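Local coordinates for protein glucosamine kinase (Streptacidiphilus jiangxiensis, PDB 6HWJ) that catalyses the ATP- and magnesium-dependent phosphorylation of D-glucosamine to D-glucosamine 6-phosphate and, to a lesser extent, also acts on glucose, at residues Glu7-Ala12 and Leu33-Leu38; Ala56-Pro61 and Trp134-Pro139; Ala290-Ile295 and Leu392-Leu397; Val349-Val354 and Ala367-Ala372. All blocks are in the same frame, centred on the assembly; numbering follows the deposited sequence.

Contact 1 (Glu7-Ala12 and Leu33-Leu38)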
# COMPACT_ATOMS: atom_id res chain seq x y z
N GLU A 7 -26.92 1.12 23.97
CA GLU A 7 -26.81 1.15 25.42
C GLU A 7 -25.67 0.27 25.91
O GLU A 7 -25.00 0.61 26.90
CB GLU A 7 -28.12 0.69 26.07
CG GLU A 7 -29.33 1.54 25.77
CD GLU A 7 -30.62 0.89 26.27
OE1 GLU A 7 -31.20 1.39 27.26
OE2 GLU A 7 -31.03 -0.13 25.69
N LEU A 8 -25.45 -0.87 25.27
CA LEU A 8 -24.33 -1.72 25.66
C LEU A 8 -23.00 -1.01 25.43
O LEU A 8 -22.10 -1.07 26.26
CB LEU A 8 -24.37 -3.05 24.90
CG LEU A 8 -25.42 -4.07 25.33
CD1 LEU A 8 -25.42 -5.24 24.34
CD2 LEU A 8 -25.20 -4.58 26.75
N VAL A 9 -22.86 -0.32 24.29
CA VAL A 9 -21.59 0.33 23.99
C VAL A 9 -21.40 1.54 24.90
O VAL A 9 -20.30 1.79 25.41
CB VAL A 9 -21.52 0.72 22.50
CG1 VAL A 9 -20.28 1.53 22.21
CG2 VAL A 9 -21.53 -0.54 21.63
N ALA A 10 -22.47 2.31 25.13
CA ALA A 10 -22.36 3.46 26.03
C ALA A 10 -21.98 3.03 27.44
O ALA A 10 -21.29 3.77 28.14
CB ALA A 10 -23.69 4.23 26.06
N ALA A 11 -22.40 1.83 27.86
CA ALA A 11 -22.12 1.37 29.21
C ALA A 11 -20.83 0.58 29.30
O ALA A 11 -20.43 0.18 30.40
CB ALA A 11 -23.27 0.50 29.74
N ALA A 12 -20.17 0.32 28.16
CA ALA A 12 -19.00 -0.54 28.17
C ALA A 12 -17.75 0.26 28.54
O ALA A 12 -17.67 1.48 28.36
CB ALA A 12 -18.81 -1.20 26.81
N LEU A 33 -18.22 5.90 25.69
CA LEU A 33 -18.28 5.62 24.27
C LEU A 33 -19.68 5.92 23.73
O LEU A 33 -20.67 5.90 24.46
CB LEU A 33 -17.95 4.16 24.00
CG LEU A 33 -16.62 3.59 24.51
CD1 LEU A 33 -16.50 2.11 24.07
CD2 LEU A 33 -15.44 4.39 23.98
N ARG A 34 -19.75 6.18 22.43
CA ARG A 34 -21.02 6.38 21.75
C ARG A 34 -21.02 5.57 20.46
O ARG A 34 -20.07 5.65 19.67
CB ARG A 34 -21.27 7.86 21.44
CG ARG A 34 -22.68 8.15 20.96
CD ARG A 34 -22.86 9.62 20.61
NE ARG A 34 -22.11 9.99 19.41
CZ ARG A 34 -22.01 11.23 18.94
NH1 ARG A 34 -21.30 11.47 17.84
NH2 ARG A 34 -22.62 12.23 19.56
N LEU A 35 -22.09 4.82 20.23
CA LEU A 35 -22.23 4.03 19.03
C LEU A 35 -22.83 4.89 17.92
O LEU A 35 -23.96 5.38 18.05
CB LEU A 35 -23.10 2.81 19.30
CG LEU A 35 -23.28 1.79 18.18
CD1 LEU A 35 -21.92 1.23 17.74
CD2 LEU A 35 -24.19 0.66 18.66
N ASP A 36 -22.07 5.10 16.85
CA ASP A 36 -22.52 5.91 15.73
C ASP A 36 -23.24 5.09 14.67
O ASP A 36 -24.14 5.61 13.98
CB ASP A 36 -21.34 6.64 15.08
CG ASP A 36 -20.91 7.87 15.85
OD1 ASP A 36 -21.65 8.31 16.76
OD2 ASP A 36 -19.83 8.41 15.54
N ALA A 37 -22.87 3.82 14.50
CA ALA A 37 -23.47 2.98 13.48
C ALA A 37 -23.18 1.54 13.84
O ALA A 37 -22.15 1.24 14.45
CB ALA A 37 -22.93 3.31 12.08
N LEU A 38 -24.08 0.64 13.43
CA LEU A 38 -24.02 -0.76 13.86
C LEU A 38 -24.56 -1.64 12.74
O LEU A 38 -25.71 -1.48 12.31
CB LEU A 38 -24.84 -0.94 15.14
CG LEU A 38 -24.75 -2.25 15.92
CD1 LEU A 38 -25.36 -3.41 15.14
CD2 LEU A 38 -23.30 -2.53 16.30
O HOH W 1 -18.62 4.05 27.76

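Contact 2 (Ala56-Pro61 and Trp134-Pro139)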
# COMPACT_ATOMS: atom_id res chain seq x y z
N ALA A 56 -12.50 10.63 18.66
CA ALA A 56 -11.86 9.61 17.83
C ALA A 56 -12.85 8.51 17.47
O ALA A 56 -13.65 8.08 18.31
CB ALA A 56 -10.66 9.01 18.55
N ARG A 57 -12.81 8.07 16.22
CA ARG A 57 -13.74 7.07 15.71
C ARG A 57 -13.01 5.76 15.48
O ARG A 57 -11.83 5.74 15.12
CB ARG A 57 -14.38 7.50 14.39
CG ARG A 57 -15.37 8.62 14.52
CD ARG A 57 -16.38 8.57 13.36
NE ARG A 57 -15.74 8.59 12.05
CZ ARG A 57 -16.39 8.45 10.90
NH1 ARG A 57 -15.73 8.47 9.75
NH2 ARG A 57 -17.71 8.27 10.89
N TRP A 58 -13.74 4.65 15.66
CA TRP A 58 -13.14 3.33 15.66
C TRP A 58 -14.07 2.32 14.99
O TRP A 58 -15.28 2.37 15.17
CB TRP A 58 -12.88 2.84 17.11
CG TRP A 58 -12.14 3.82 17.98
CD1 TRP A 58 -12.66 4.92 18.62
CD2 TRP A 58 -10.76 3.77 18.32
NE1 TRP A 58 -11.68 5.55 19.34
CE2 TRP A 58 -10.50 4.87 19.16
CE3 TRP A 58 -9.70 2.92 17.97
CZ2 TRP A 58 -9.23 5.14 19.67
CZ3 TRP A 58 -8.44 3.18 18.50
CH2 TRP A 58 -8.22 4.28 19.32
N THR A 59 -13.48 1.38 14.26
CA THR A 59 -14.18 0.18 13.81
C THR A 59 -14.01 -0.86 14.90
O THR A 59 -12.87 -1.18 15.26
CB THR A 59 -13.63 -0.35 12.49
OG1 THR A 59 -13.73 0.66 11.49
CG2 THR A 59 -14.41 -1.61 12.03
N VAL A 60 -15.12 -1.40 15.39
CA VAL A 60 -15.03 -2.38 16.47
C VAL A 60 -15.84 -3.61 16.12
O VAL A 60 -17.07 -3.52 16.01
CB VAL A 60 -15.52 -1.78 17.80
CG1 VAL A 60 -15.20 -2.76 18.92
CG2 VAL A 60 -14.88 -0.41 18.06
N PRO A 61 -15.20 -4.78 15.94
CA PRO A 61 -15.98 -6.02 15.87
C PRO A 61 -16.49 -6.35 17.26
O PRO A 61 -15.72 -6.40 18.22
CB PRO A 61 -14.97 -7.06 15.36
CG PRO A 61 -13.66 -6.57 15.90
CD PRO A 61 -13.75 -5.04 15.91
N TRP A 134 -9.77 -6.04 9.78
CA TRP A 134 -10.55 -4.97 10.37
C TRP A 134 -9.77 -3.67 10.34
O TRP A 134 -8.62 -3.62 10.80
CB TRP A 134 -10.91 -5.28 11.82
CG TRP A 134 -11.67 -6.53 12.05
CD1 TRP A 134 -11.18 -7.70 12.57
CD2 TRP A 134 -13.05 -6.76 11.77
NE1 TRP A 134 -12.18 -8.64 12.63
CE2 TRP A 134 -13.34 -8.09 12.15
CE3 TRP A 134 -14.07 -5.97 11.25
CZ2 TRP A 134 -14.60 -8.64 12.00
CZ3 TRP A 134 -15.32 -6.52 11.11
CH2 TRP A 134 -15.58 -7.85 11.49
N ALA A 135 -10.38 -2.62 9.83
CA ALA A 135 -9.90 -1.28 10.13
C ALA A 135 -10.02 -1.11 11.63
O ALA A 135 -10.83 -1.78 12.29
CB ALA A 135 -10.70 -0.23 9.37
N VAL A 136 -9.17 -0.28 12.19
CA VAL A 136 -9.24 -0.00 13.63
C VAL A 136 -9.59 1.47 13.80
O VAL A 136 -10.75 1.83 14.03
CB VAL A 136 -7.93 -0.38 14.32
CG1 VAL A 136 -7.98 -0.02 15.81
CG2 VAL A 136 -7.64 -1.85 14.14
N ARG A 137 -8.60 2.34 13.67
CA ARG A 137 -8.84 3.78 13.75
C ARG A 137 -9.39 4.26 12.42
O ARG A 137 -8.87 3.92 11.36
CB ARG A 137 -7.54 4.51 14.11
CG ARG A 137 -7.69 6.01 14.27
CD ARG A 137 -8.58 6.37 15.44
NE ARG A 137 -8.64 7.82 15.63
CZ ARG A 137 -7.77 8.52 16.37
NH1 ARG A 137 -6.77 7.91 16.99
NH2 ARG A 137 -7.91 9.83 16.48
N LEU A 138 -10.46 5.04 12.47
CA LEU A 138 -11.08 5.62 11.28
C LEU A 138 -10.79 7.11 11.21
O LEU A 138 -10.52 7.75 12.23
CB LEU A 138 -12.59 5.41 11.31
CG LEU A 138 -13.07 3.95 11.28
CD1 LEU A 138 -14.56 3.88 11.56
CD2 LEU A 138 -12.72 3.30 9.93
N PRO A 139 -10.88 7.71 10.03
CA PRO A 139 -10.85 9.18 9.96
C PRO A 139 -12.11 9.79 10.56
O PRO A 139 -13.12 9.11 10.78
CB PRO A 139 -10.76 9.46 8.45
CG PRO A 139 -11.31 8.23 7.79
CD PRO A 139 -10.98 7.07 8.71
O HOH W 2 -11.24 -3.24 14.76

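Contact 3 (Ala290-Ile295 and Leu392-Leu397)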
# COMPACT_ATOMS: atom_id res chain seq x y z
N ALA A 290 1.97 20.83 -16.05
CA ALA A 290 0.57 21.05 -15.73
C ALA A 290 -0.31 20.40 -16.79
O ALA A 290 -0.03 20.47 -17.98
CB ALA A 290 0.27 22.54 -15.64
N GLY A 291 -1.38 19.75 -16.34
CA GLY A 291 -2.26 19.02 -17.21
C GLY A 291 -1.99 17.53 -17.28
O GLY A 291 -2.79 16.79 -17.85
N THR A 292 -0.88 17.06 -16.72
CA THR A 292 -0.57 15.64 -16.77
C THR A 292 -1.64 14.86 -16.00
O THR A 292 -2.14 15.35 -14.98
CB THR A 292 0.83 15.37 -16.19
OG1 THR A 292 1.24 14.04 -16.51
CG2 THR A 292 0.84 15.55 -14.68
N PRO A 293 -2.03 13.68 -16.47
CA PRO A 293 -3.20 13.01 -15.88
C PRO A 293 -2.90 12.38 -14.54
O PRO A 293 -1.90 11.67 -14.37
CB PRO A 293 -3.56 11.94 -16.93
CG PRO A 293 -2.26 11.64 -17.60
CD PRO A 293 -1.51 12.96 -17.65
N LEU A 294 -3.78 12.63 -13.57
CA LEU A 294 -3.75 11.94 -12.28
C LEU A 294 -4.88 10.92 -12.22
O LEU A 294 -6.01 11.21 -12.65
CB LEU A 294 -3.90 12.92 -11.12
CG LEU A 294 -3.04 14.21 -11.22
CD1 LEU A 294 -3.38 15.17 -10.07
CD2 LEU A 294 -1.58 13.83 -11.21
N ILE A 295 -4.57 9.73 -11.70
CA ILE A 295 -5.53 8.63 -11.57
C ILE A 295 -5.42 8.05 -10.16
O ILE A 295 -4.51 8.37 -9.40
CB ILE A 295 -5.29 7.51 -12.61
CG1 ILE A 295 -3.90 6.91 -12.47
CG2 ILE A 295 -5.51 8.04 -14.04
CD1 ILE A 295 -3.73 5.57 -13.17
N LEU A 392 -2.44 7.33 -19.94
CA LEU A 392 -2.33 7.56 -18.51
C LEU A 392 -0.88 7.68 -18.06
O LEU A 392 -0.63 8.17 -16.95
CB LEU A 392 -3.04 6.44 -17.75
CG LEU A 392 -2.55 5.01 -17.89
CD1 LEU A 392 -1.41 4.72 -16.93
CD2 LEU A 392 -3.72 4.05 -17.67
N PHE A 393 0.07 7.28 -18.90
CA PHE A 393 1.49 7.29 -18.56
C PHE A 393 2.15 8.49 -19.23
O PHE A 393 2.24 8.55 -20.46
CB PHE A 393 2.14 5.97 -18.98
CG PHE A 393 3.62 5.91 -18.68
CD1 PHE A 393 4.11 6.26 -17.43
CD2 PHE A 393 4.52 5.49 -19.65
CE1 PHE A 393 5.45 6.21 -17.16
CE2 PHE A 393 5.88 5.43 -19.37
CZ PHE A 393 6.34 5.79 -18.13
N ASP A 394 2.59 9.46 -18.42
CA ASP A 394 3.34 10.64 -18.91
C ASP A 394 4.80 10.43 -18.50
O ASP A 394 5.18 10.67 -17.35
CB ASP A 394 2.77 11.92 -18.32
CG ASP A 394 3.41 13.18 -18.90
OD1 ASP A 394 4.44 13.08 -19.60
OD2 ASP A 394 2.89 14.28 -18.63
N ASP A 395 5.62 9.97 -19.46
CA ASP A 395 6.99 9.59 -19.14
C ASP A 395 7.92 10.79 -19.00
O ASP A 395 9.09 10.61 -18.63
CB ASP A 395 7.55 8.61 -20.17
CG ASP A 395 7.46 9.13 -21.59
OD1 ASP A 395 7.21 10.34 -21.77
OD2 ASP A 395 7.63 8.31 -22.51
N ARG A 396 7.44 12.00 -19.25
CA ARG A 396 8.22 13.17 -18.85
C ARG A 396 8.47 13.19 -17.35
O ARG A 396 9.43 13.80 -16.90
CB ARG A 396 7.50 14.45 -19.27
CG ARG A 396 7.30 14.57 -20.79
CD ARG A 396 6.43 15.77 -21.12
NE ARG A 396 5.13 15.71 -20.46
CZ ARG A 396 4.26 16.71 -20.43
NH1 ARG A 396 4.54 17.86 -21.03
NH2 ARG A 396 3.10 16.55 -19.81
N LEU A 397 7.62 12.52 -16.57
CA LEU A 397 7.76 12.50 -15.12
C LEU A 397 8.78 11.50 -14.63
O LEU A 397 9.10 11.50 -13.44
CB LEU A 397 6.41 12.18 -14.48
CG LEU A 397 5.35 13.27 -14.56
CD1 LEU A 397 3.98 12.70 -14.28
CD2 LEU A 397 5.68 14.37 -13.58
O HOH W 3 0.78 18.41 -19.85
O HOH W 4 -1.65 9.12 -14.53

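Contact 4 (Val349-Val354 and Ala367-Ala372)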
# COMPACT_ATOMS: atom_id res chain seq x y z
N VAL A 349 16.94 -3.70 -5.35
CA VAL A 349 17.14 -5.14 -5.21
C VAL A 349 18.53 -5.53 -5.67
O VAL A 349 19.23 -6.28 -5.00
CB VAL A 349 16.05 -5.91 -5.99
CG1 VAL A 349 16.42 -7.40 -6.09
CG2 VAL A 349 14.71 -5.76 -5.30
N GLY A 350 18.94 -5.02 -6.82
CA GLY A 350 20.26 -5.29 -7.32
C GLY A 350 21.34 -4.77 -6.40
O GLY A 350 22.35 -5.44 -6.17
N ARG A 351 21.15 -3.56 -5.85
CA ARG A 351 22.15 -3.01 -4.95
C ARG A 351 22.29 -3.88 -3.71
O ARG A 351 23.40 -4.11 -3.22
CB ARG A 351 21.80 -1.57 -4.55
CG ARG A 351 21.57 -0.63 -5.72
CD ARG A 351 22.74 -0.54 -6.65
NE ARG A 351 22.38 0.22 -7.86
CZ ARG A 351 23.19 0.41 -8.89
NH1 ARG A 351 24.43 -0.10 -8.88
NH2 ARG A 351 22.77 1.09 -9.94
N VAL A 352 21.15 -4.35 -3.17
CA VAL A 352 21.17 -5.15 -1.95
C VAL A 352 21.87 -6.49 -2.20
O VAL A 352 22.65 -6.97 -1.35
CB VAL A 352 19.73 -5.35 -1.45
CG1 VAL A 352 19.67 -6.47 -0.39
CG2 VAL A 352 19.18 -4.03 -0.90
N VAL A 353 21.62 -7.13 -3.35
CA VAL A 353 22.28 -8.40 -3.66
C VAL A 353 23.78 -8.21 -3.65
O VAL A 353 24.52 -9.01 -3.06
CB VAL A 353 21.79 -8.96 -5.01
CG1 VAL A 353 22.67 -10.13 -5.48
CG2 VAL A 353 20.35 -9.40 -4.92
N VAL A 354 24.26 -7.14 -4.28
CA VAL A 354 25.70 -6.91 -4.37
C VAL A 354 26.28 -6.63 -3.00
O VAL A 354 27.37 -7.10 -2.66
CB VAL A 354 25.99 -5.77 -5.37
CG1 VAL A 354 27.44 -5.33 -5.24
CG2 VAL A 354 25.65 -6.23 -6.80
N ALA A 367 24.36 -5.16 -14.90
CA ALA A 367 23.73 -5.34 -16.20
C ALA A 367 22.25 -5.64 -16.03
O ALA A 367 21.41 -5.13 -16.79
CB ALA A 367 24.41 -6.47 -16.96
N TRP A 368 21.90 -6.43 -15.01
CA TRP A 368 20.50 -6.77 -14.78
C TRP A 368 19.72 -5.54 -14.31
O TRP A 368 18.55 -5.35 -14.70
CB TRP A 368 20.40 -7.90 -13.74
CG TRP A 368 18.99 -8.18 -13.30
CD1 TRP A 368 18.13 -9.10 -13.83
CD2 TRP A 368 18.28 -7.51 -12.26
NE1 TRP A 368 16.92 -9.04 -13.17
CE2 TRP A 368 16.98 -8.07 -12.21
CE3 TRP A 368 18.62 -6.49 -11.35
CZ2 TRP A 368 16.02 -7.65 -11.29
CZ3 TRP A 368 17.66 -6.08 -10.43
CH2 TRP A 368 16.38 -6.65 -10.40
N ILE A 369 20.32 -4.70 -13.47
CA ILE A 369 19.63 -3.48 -13.03
C ILE A 369 19.18 -2.67 -14.24
O ILE A 369 18.01 -2.26 -14.33
CB ILE A 369 20.55 -2.66 -12.11
CG1 ILE A 369 20.75 -3.39 -10.78
CG2 ILE A 369 19.94 -1.26 -11.88
CD1 ILE A 369 21.70 -2.67 -9.83
N ALA A 370 20.10 -2.39 -15.17
CA ALA A 370 19.76 -1.59 -16.33
C ALA A 370 18.76 -2.32 -17.22
O ALA A 370 17.76 -1.74 -17.66
CB ALA A 370 21.04 -1.26 -17.12
N ALA A 371 19.00 -3.61 -17.49
CA ALA A 371 18.11 -4.36 -18.37
C ALA A 371 16.74 -4.58 -17.73
O ALA A 371 15.72 -4.61 -18.45
CB ALA A 371 18.76 -5.69 -18.73
N ALA A 372 16.68 -4.70 -16.41
CA ALA A 372 15.40 -4.92 -15.74
C ALA A 372 14.51 -3.68 -15.84
O ALA A 372 13.29 -3.79 -16.05
CB ALA A 372 15.62 -5.31 -14.28

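Contact 1 (Glu7-Ala12 and Leu33-Leu38)
Leu33 meets Val9 just before strand 34-42, its CB lying 3.6 Å from Val9 O and 3.9 Å from Val9 CG1. The side chain of Leu33 crosses that of Val9 at about a right angle. The backbone here is tied less directly. Leu33 O takes a CA-H...O contact from Ala10 CA at 3.4 Å, while Leu33 N donates over 2.8 Å to a water that in turn donates to Ala10 O and Ala12 O. Arg34 turns away from the helix. Though poorly ordered, it forms a salt bridge along its own strand, from NE to Asp36 OD1 at 3.2 Å; OD2 of Asp36 pairs with Arg51. Leu35 faces the helix again, its CB 4.1 Å from Val9 CB and its CD2 4.2 Å from Val9 CG2, so that Val9 meets both leucines. Further on, a classic beta bulge sets Asp36 and Ala37 together opposite Val49 of strand 45-51. Val50 of the neighbouring strand touches Val9, Leu33 and Leu35 alike, which makes this a helix-on-sheet packing: the N-terminal helix laid by its apolar side against the antiparallel sheet that includes strands 34-42 and 45-51.

Contact 2 (Ala56-Pro61 and Trp134-Pro139)
Trp58 and Arg137 form a non-hydrogen-bonded pair where the short, weakly bonded strand 137-138 runs antiparallel to strand 57-65, just after the chain leaves the neighbouring sheet through strand 130-134. Backbone bonds flank the pair. Thr59 N donates to Val136 O at 2.8 Å, with 163° at the hydrogen; the same oxygen also takes a CA-H...O contact from Trp58. Leu138 N donates to Arg57 O over 3.1 Å, almost straight at 175°. The guanidinium of Arg57 grips Pro139 O side-on, with NE at 3.0 Å and NH1 at 2.9 Å, the oxygen lying in the guanidinium plane. A salt bridge from NH1 to Glu174 adds a second partner and should help fix the rotation of this buried group. A water 2.7 Å from Thr59 O also lies within reach of Ala135 O. Trp58 NE1 is satisfied by Ser52 OG. Thr59 OG1, by contrast, is buried with no polar partner in the model: the torsion about its CA-CB bond (chi1 -58°) puts it against Leu138, with CD2 of that residue only 3.2 Å away. Arg137, poorly ordered, lays CD over one face of the Trp58 indole as a CH-pi contact, 4.2 Å from the centroid of the six-membered ring. At the other end, Pro61 CB sits above the six-membered ring of Trp134, 3.8 Å from its centroid.

Contact 3 (Ala290-Ile295 and Leu392-Leu397)
An Asx turn at Asp394, in the loop between helices 362-386 and 398-416, receives the hydroxyl of Thr292 from just before strand 293-295. Thr292 OG1 donates to Asp394 OD2 at 2.7 Å, coming to the anti side of that oxygen and slightly out of the carboxylate plane. A chi1 of -167° swings OG1 away from the backbone N of Thr292 and toward the loop. On its syn side OD2 takes a second bond, from Arg396 NH2 at 2.6 Å, while Arg396 NE reaches the syn lone pair of OD1 at 2.9 Å. This side-on salt bridge keeps guanidinium and carboxylate nearly coplanar. The turn itself is closed by Arg396 N, which meets Asp394 OD1 from above the carboxylate plane at 3.2 Å. Four donors thus hold the carboxylate; the one guanidinium and the added hydrogen bonds would probably favour its ionised form. The strand reached in this way is the middle one of a small antiparallel sheet, flanked by strands 239-240 and 333-334, and Trp249 of helix 243-263 touches both Thr292 and Leu397. Leu397 CD1 adds an apolar neighbour 3.8 Å from Thr292 OG1. Pro293 CG packs 3.9 Å from Leu392 O, and beside it a water donates to Pro293 O at 2.6 Å and to Leu392 O at 2.8 Å. A second water spans Ala290 O and Arg396 NH2.

Contact 4 (Val349-Val354 and Ala367-Ala372)
Ile369 rests its CD1 methyl over the centre of one face of the Arg351 guanidinium, 3.5 Å from CZ. The arginine gets there by bending at chi2 (-57°), which brings its flat end back across the isoleucine at about a right angle. It is held by charge as well: NE forms a salt bridge with Asp347 one turn earlier in the same helix, and NH2 forms another with Asp430 of helix 422-431, so a buried cation has acidic partners while an apolar methyl covers its face. Next to it, Gly350 has no side chain, and Ile369 fills the place one would take, with CD1 3.9 Å and CG1 4.0 Å from Gly350 CA. The two alpha carbons of this pair come within 6.0 Å. Trp368 reaches the same helix with its six-membered ring, CZ3 lying 4.0 Å from Gly350 N and CH2 4.4 Å from Val349 CG1. Ala372 CB sits over one face of the indole, and the NE1 of Trp368 is bonded to Ala215 O. The axes of the two segments pass 9.9 Å apart at 170°, nearly antiparallel, as expected for successive helices 335-356 and 362-386 joined by a short turn: a helical hairpin of the alpha-helical C-terminal part of the kinase.

Contacts 1 and 2 sit on the same antiparallel sheet in the N-terminal part, their centres 13 Å apart, and touch where Asp36 OD2 packs 4.1 Å from Arg57 CD. Contacts 3 and 4 lie in the mainly helical C-terminal part; contact 4 is nested within the loop that contact 3 closes, with centres 27 Å apart. Contacts 2 and 4 fall on opposite sides of the chain's centre, about 28 Å apart at their nearest atoms. Both approach the active site: the side chain of Ala135 is about 8 Å from that of the magnesium ligand Asp319, and that of Arg351 about 9 Å from that of the glucosamine-binding Glu409. Contacts 1 and 3 lie away from it.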